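Local atomic coordinates of probable transcriptional regulator WhiB7 (Mycobacterium tuberculosis, PDB entry 7KUG), a protein that acts as an iron-sulfur transcriptional regulator linked to antibiotic resistance, carrying a [4Fe-4S] cluster, probably responding to redox state and switching on several genes, its own among them. Residues 26-31 / 40-45; 67-70 / 75-78. The protein carries 2 engineered substitutions. All blocks are in the same frame, centred on the assembly; numbering follows the deposited sequence.

From the N terminus, the chain first passes Cys20 and then the 3-10 turn that runs into segment 26-31. Helix 33-43 follows. Its C-terminal part comes back to Trp28, so interaction 1 closes a loop made almost wholly of that helix. The chain then runs through helix 49-59 and strand 65-66 to the glycines at 67 and 68. Interaction 2 closes the short hairpin 69-72/75-76. The two loops lie in series and neither encloses the other. They meet in space at Lys40 and Cys43, which pack on Gly68, and Lys40 also packs on Ile70. Both contacts reach the iron-sulfur cluster, one through Cys43 and the other through Gly67.

Interaction 1 of 2, residues 26-31 / 40-45; sequences DMWFAD and KTMCVS. Engineered in segment 26-31: Met27 (natural residue Leu). Engineered in segment 40-45: Met42 (natural residue Leu). With SF4 (iron/sulfur cluster), chain E.
The indole of Trp28 reaches across to Met42 and Cys43. Its NE1 points at Cys43 SG, 3.5 Å away. The N-H...S angle is 146°, so the hydrogen bond is both long and bent, and weak. The sulfur lies in the ring plane, at the edge of the five-membered ring, as a sulfur-aromatic contact. Cys43 SG is also a ligand of the cluster, 2.3 Å from iron FE4. The same sulfur therefore meets iron and indole N-H, which may modestly stabilise its negative charge. Cys43 SG stands anti to its own carbonyl carbon (chi1 -72°), and this directs it to the cluster.

This is part of the cluster pocket of the WhiB family. Cys20, Cys46 and Cys52 belong to the same site, and the Trp28 side chain also touches Cys20.

The six-membered part of the indole packs on Met42, an engineered selenomethionine. Trp28 CZ2 lies 3.6 Å from Met42 CB, in an oblique approach. The Met42 chain bends twice, at chi2 (-75°) and chi3, and this brings its CE methyl to 4.0 Å from Trp28 CH2. Met27, also an engineered selenomethionine, adds its CE methyl, 4.1 Å from Met42 CG. The Met27 and Met42 side chains cross at about a right angle. The Trp28 backbone is hydrogen-bonded to Val65 of strand 65-66.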
loop_
_atom_site.group_PDB
_atom_site.type_symbol
_atom_site.label_atom_id
_atom_site.label_comp_id
_atom_site.label_asym_id
_atom_site.label_seq_id
_atom_site.Cartn_x
_atom_site.Cartn_y
_atom_site.Cartn_z
ATOM N N ASP A 26 -9.792 0.861 -1.898
ATOM C CA ASP A 26 -9.981 -0.220 -0.907
ATOM C C ASP A 26 -10.834 -1.342 -1.498
ATOM O O ASP A 26 -10.889 -2.402 -0.871
ATOM C CB ASP A 26 -10.555 0.324 0.397
ATOM C CG ASP A 26 -9.508 0.988 1.272
ATOM O OD1 ASP A 26 -8.289 0.868 0.964
ATOM O OD2 ASP A 26 -9.919 1.631 2.259
HETATM N N MSE A 27 -11.451 -1.148 -2.667
HETATM C CA MSE A 27 -12.143 -2.262 -3.367
HETATM C C MSE A 27 -11.159 -3.421 -3.575
HETATM O O MSE A 27 -11.604 -4.586 -3.534
HETATM C CB MSE A 27 -12.734 -1.791 -4.697
HETATM C CG MSE A 27 -14.000 -0.985 -4.538
HETATM SE SE MSE A 27 -14.679 -0.417 -6.293
HETATM C CE MSE A 27 -14.161 -1.985 -7.362
ATOM N N TRP A 28 -9.867 -3.123 -3.770
ATOM C CA TRP A 28 -8.843 -4.162 -4.064
ATOM C C TRP A 28 -8.351 -4.800 -2.759
ATOM O O TRP A 28 -7.527 -5.735 -2.839
ATOM C CB TRP A 28 -7.720 -3.585 -4.944
ATOM C CG TRP A 28 -8.168 -3.549 -6.370
ATOM C CD1 TRP A 28 -7.947 -4.503 -7.315
ATOM C CD2 TRP A 28 -9.046 -2.577 -6.975
ATOM N NE1 TRP A 28 -8.608 -4.190 -8.473
ATOM C CE2 TRP A 28 -9.278 -3.010 -8.301
ATOM C CE3 TRP A 28 -9.634 -1.382 -6.542
ATOM C CZ2 TRP A 28 -10.082 -2.297 -9.186
ATOM C CZ3 TRP A 28 -10.431 -0.675 -7.420
ATOM C CH2 TRP A 28 -10.622 -1.117 -8.733
ATOM N N PHE A 29 -8.890 -4.359 -1.614
ATOM C CA PHE A 29 -8.543 -4.856 -0.257
ATOM C C PHE A 29 -9.835 -5.051 0.536
ATOM O O PHE A 29 -9.920 -4.706 1.730
ATOM C CB PHE A 29 -7.554 -3.906 0.419
ATOM C CG PHE A 29 -6.264 -3.765 -0.339
ATOM C CD1 PHE A 29 -6.120 -2.796 -1.317
ATOM C CD2 PHE A 29 -5.184 -4.586 -0.058
ATOM C CE1 PHE A 29 -4.929 -2.667 -2.013
ATOM C CE2 PHE A 29 -4.001 -4.467 -0.776
ATOM C CZ PHE A 29 -3.873 -3.504 -1.737
ATOM N N ALA A 30 -10.852 -5.559 -0.156
ATOM C CA ALA A 30 -12.234 -5.703 0.351
ATOM C C ALA A 30 -12.278 -6.712 1.502
ATOM O O ALA A 30 -11.455 -7.657 1.523
ATOM C CB ALA A 30 -13.162 -6.106 -0.767
ATOM N N ASP A 31 -13.239 -6.524 2.412
ATOM C CA ASP A 31 -13.346 -7.294 3.679
ATOM C C ASP A 31 -14.278 -8.499 3.489
ATOM O O ASP A 31 -14.410 -9.276 4.443
ATOM C CB ASP A 31 -13.795 -6.402 4.840
ATOM C CG ASP A 31 -15.082 -5.631 4.592
ATOM O OD1 ASP A 31 -15.904 -6.101 3.786
ATOM O OD2 ASP A 31 -15.248 -4.558 5.204
ATOM N N LYS A 40 -11.382 -8.658 -8.550
ATOM C CA LYS A 40 -10.810 -9.643 -9.503
ATOM C C LYS A 40 -11.390 -9.392 -10.901
ATOM O O LYS A 40 -10.641 -9.509 -11.894
ATOM C CB LYS A 40 -11.113 -11.072 -9.068
ATOM C CG LYS A 40 -10.235 -11.601 -7.949
ATOM C CD LYS A 40 -10.543 -13.029 -7.617
ATOM C CE LYS A 40 -10.147 -13.985 -8.715
ATOM N NZ LYS A 40 -10.226 -15.385 -8.239
ATOM N N THR A 41 -12.676 -9.065 -10.991
ATOM C CA THR A 41 -13.353 -8.906 -12.297
ATOM C C THR A 41 -12.869 -7.607 -12.945
ATOM O O THR A 41 -12.633 -7.585 -14.174
ATOM C CB THR A 41 -14.876 -8.956 -12.139
ATOM O OG1 THR A 41 -15.190 -10.228 -11.577
ATOM C CG2 THR A 41 -15.615 -8.781 -13.446
HETATM N N MSE A 42 -12.691 -6.558 -12.150
HETATM C CA MSE A 42 -12.183 -5.262 -12.662
HETATM C C MSE A 42 -10.845 -5.485 -13.371
HETATM O O MSE A 42 -10.635 -4.873 -14.414
HETATM C CB MSE A 42 -11.989 -4.255 -11.527
HETATM C CG MSE A 42 -13.262 -3.879 -10.832
HETATM SE SE MSE A 42 -14.376 -2.685 -11.872
HETATM C CE MSE A 42 -13.503 -0.967 -11.473
ATOM N N CYS A 43 -9.950 -6.294 -12.786
ATOM C CA CYS A 43 -8.568 -6.472 -13.287
ATOM C C CYS A 43 -8.564 -7.153 -14.661
ATOM O O CYS A 43 -7.567 -7.047 -15.364
ATOM C CB CYS A 43 -7.734 -7.320 -12.333
ATOM S SG CYS A 43 -7.275 -6.505 -10.780
ATOM N N VAL A 44 -9.621 -7.861 -15.045
ATOM C CA VAL A 44 -9.532 -8.802 -16.203
ATOM C C VAL A 44 -9.088 -8.057 -17.469
ATOM O O VAL A 44 -8.305 -8.645 -18.232
ATOM C CB VAL A 44 -10.856 -9.556 -16.413
ATOM C CG1 VAL A 44 -10.866 -10.334 -17.720
ATOM C CG2 VAL A 44 -11.140 -10.481 -15.244
ATOM N N SER A 45 -9.569 -6.835 -17.700
ATOM C CA SER A 45 -9.307 -6.046 -18.933
ATOM C C SER A 45 -8.051 -5.183 -18.786
ATOM O O SER A 45 -7.733 -4.438 -19.730
ATOM C CB SER A 45 -10.479 -5.181 -19.290
ATOM O OG SER A 45 -10.592 -4.084 -18.396
HETATM FE FE1 SF4 E . -4.297 -3.724 -13.407
HETATM FE FE2 SF4 E . -4.678 -2.480 -11.032
HETATM FE FE3 SF4 E . -2.922 -4.583 -11.252
HETATM FE FE4 SF4 E . -5.638 -5.014 -11.414
HETATM S S1 SF4 E . -4.441 -4.188 -9.728
HETATM S S2 SF4 E . -4.064 -5.807 -12.703
HETATM S S3 SF4 E . -6.244 -3.208 -12.465
HETATM S S4 SF4 E . -2.823 -2.644 -12.191
#

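Interaction 2 of 2, residues 67-70 / 75-78; sequences GGEI and SIVS. With SF4 (iron/sulfur cluster), chain E.
Segments 67-70 and 75-78 run antiparallel, and one direct backbone hydrogen bond joins them, from Val77 N to Ile70 O at 2.9 Å. It is nearly straight, 172° at the hydrogen. Ile70 O also receives a longer CA-H contact from Ile76 CA at 3.5 Å.

A water links the two segments a second time. It donates to Val77 O and accepts from Ile70 N, 3.0 Å away. It also donates to Glu69 OE1 at 2.6 Å. The water thus stands between the Ile70 N-H and the Val77 carbonyl and ties both to the Glu69 carboxylate.

The Glu69 chain is bent at chi2 (-63°), which helps bring OE1 to this water. OE1 also lies beside Ile76 CG2, at 3.7 Å. Nearer the Glu69 backbone, Ile76 CD1 sits 3.8 Å from Glu69 CB. The two side chains cross at about a right angle. Glu69 and Ile76 both pack on Leu53 of helix 49-59, so that helix covers this part of the hairpin. Glu69 OE1 also has a long, weak ion pair with Lys40 NZ.

Ile70 and Val77 meet through their CG2 methyls at 3.8 Å. Val77 CG1 stands anti to the backbone N (chi1 176°), and this leaves CG2 as the branch that meets Ile70. Ile70 also touches Leu36 and Lys40 of helix 33-43.

Gly67 and Gly68 both have positive phi, a conformation that favours glycine, and Gly67 CA comes within 3.5 Å of cluster sulfur S2. They form the turn from strand 65-66 into this antiparallel beta hairpin, part of the three-stranded sheet beside the [4Fe-4S] pocket of this WhiB-family protein.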
loop_
_atom_site.group_PDB
_atom_site.type_symbol
_atom_site.label_atom_id
_atom_site.label_comp_id
_atom_site.label_asym_id
_atom_site.label_seq_id
_atom_site.Cartn_x
_atom_site.Cartn_y
_atom_site.Cartn_z
ATOM N N GLY A 67 -3.312 -8.242 -10.284
ATOM C CA GLY A 67 -3.333 -9.015 -11.536
ATOM C C GLY A 67 -4.539 -9.938 -11.590
ATOM O O GLY A 67 -4.424 -11.029 -12.170
ATOM N N GLY A 68 -5.646 -9.536 -10.947
ATOM C CA GLY A 68 -6.932 -10.257 -10.962
ATOM C C GLY A 68 -6.904 -11.509 -10.116
ATOM O O GLY A 68 -7.777 -12.364 -10.307
ATOM N N GLU A 69 -5.953 -11.618 -9.192
ATOM C CA GLU A 69 -5.895 -12.745 -8.225
ATOM C C GLU A 69 -5.895 -12.221 -6.776
ATOM O O GLU A 69 -5.299 -11.161 -6.502
ATOM C CB GLU A 69 -4.656 -13.603 -8.480
ATOM C CG GLU A 69 -4.638 -14.259 -9.859
ATOM C CD GLU A 69 -5.763 -15.243 -10.134
ATOM O OE1 GLU A 69 -6.387 -15.749 -9.170
ATOM O OE2 GLU A 69 -5.991 -15.532 -11.332
ATOM N N ILE A 70 -6.494 -12.978 -5.858
ATOM C CA ILE A 70 -6.434 -12.679 -4.404
ATOM C C ILE A 70 -5.115 -13.202 -3.846
ATOM O O ILE A 70 -4.814 -14.392 -4.041
ATOM C CB ILE A 70 -7.631 -13.293 -3.660
ATOM C CG1 ILE A 70 -8.944 -12.678 -4.149
ATOM C CG2 ILE A 70 -7.457 -13.182 -2.151
ATOM C CD1 ILE A 70 -10.126 -13.589 -3.967
ATOM N N SER A 75 0.996 -15.829 -1.555
ATOM C CA SER A 75 0.379 -16.947 -2.317
ATOM C C SER A 75 -0.924 -16.480 -2.976
ATOM O O SER A 75 -1.525 -15.520 -2.474
ATOM C CB SER A 75 0.138 -18.149 -1.439
ATOM O OG SER A 75 1.365 -18.682 -0.958
ATOM N N ILE A 76 -1.332 -17.170 -4.040
ATOM C CA ILE A 76 -2.653 -16.996 -4.715
ATOM C C ILE A 76 -3.685 -17.856 -3.988
ATOM O O ILE A 76 -3.413 -19.058 -3.765
ATOM C CB ILE A 76 -2.557 -17.375 -6.206
ATOM C CG1 ILE A 76 -1.471 -16.570 -6.912
ATOM C CG2 ILE A 76 -3.906 -17.232 -6.894
ATOM C CD1 ILE A 76 -1.621 -15.088 -6.751
ATOM N N VAL A 77 -4.816 -17.262 -3.618
ATOM C CA VAL A 77 -6.005 -17.992 -3.093
ATOM C C VAL A 77 -6.795 -18.478 -4.308
ATOM O O VAL A 77 -7.474 -17.641 -4.931
ATOM C CB VAL A 77 -6.852 -17.091 -2.175
ATOM C CG1 VAL A 77 -8.116 -17.784 -1.699
ATOM C CG2 VAL A 77 -6.046 -16.570 -0.995
ATOM N N SER A 78 -6.666 -19.766 -4.648
ATOM C CA SER A 78 -7.083 -20.340 -5.956
ATOM C C SER A 78 -8.403 -21.111 -5.815
ATOM O O SER A 78 -8.888 -21.629 -6.840
ATOM C CB SER A 78 -6.003 -21.223 -6.528
ATOM O OG SER A 78 -5.997 -22.492 -5.887
HETATM FE FE1 SF4 E . -4.297 -3.724 -13.407
HETATM FE FE2 SF4 E . -4.678 -2.480 -11.032
HETATM FE FE3 SF4 E . -2.922 -4.583 -11.252
HETATM FE FE4 SF4 E . -5.638 -5.014 -11.414
HETATM S S1 SF4 E . -4.441 -4.188 -9.728
HETATM S S2 SF4 E . -4.064 -5.807 -12.703
HETATM S S3 SF4 E . -6.244 -3.208 -12.465
HETATM S S4 SF4 E . -2.823 -2.644 -12.191
HETATM O O HOH W 1 -7.539 -15.556 -6.844
#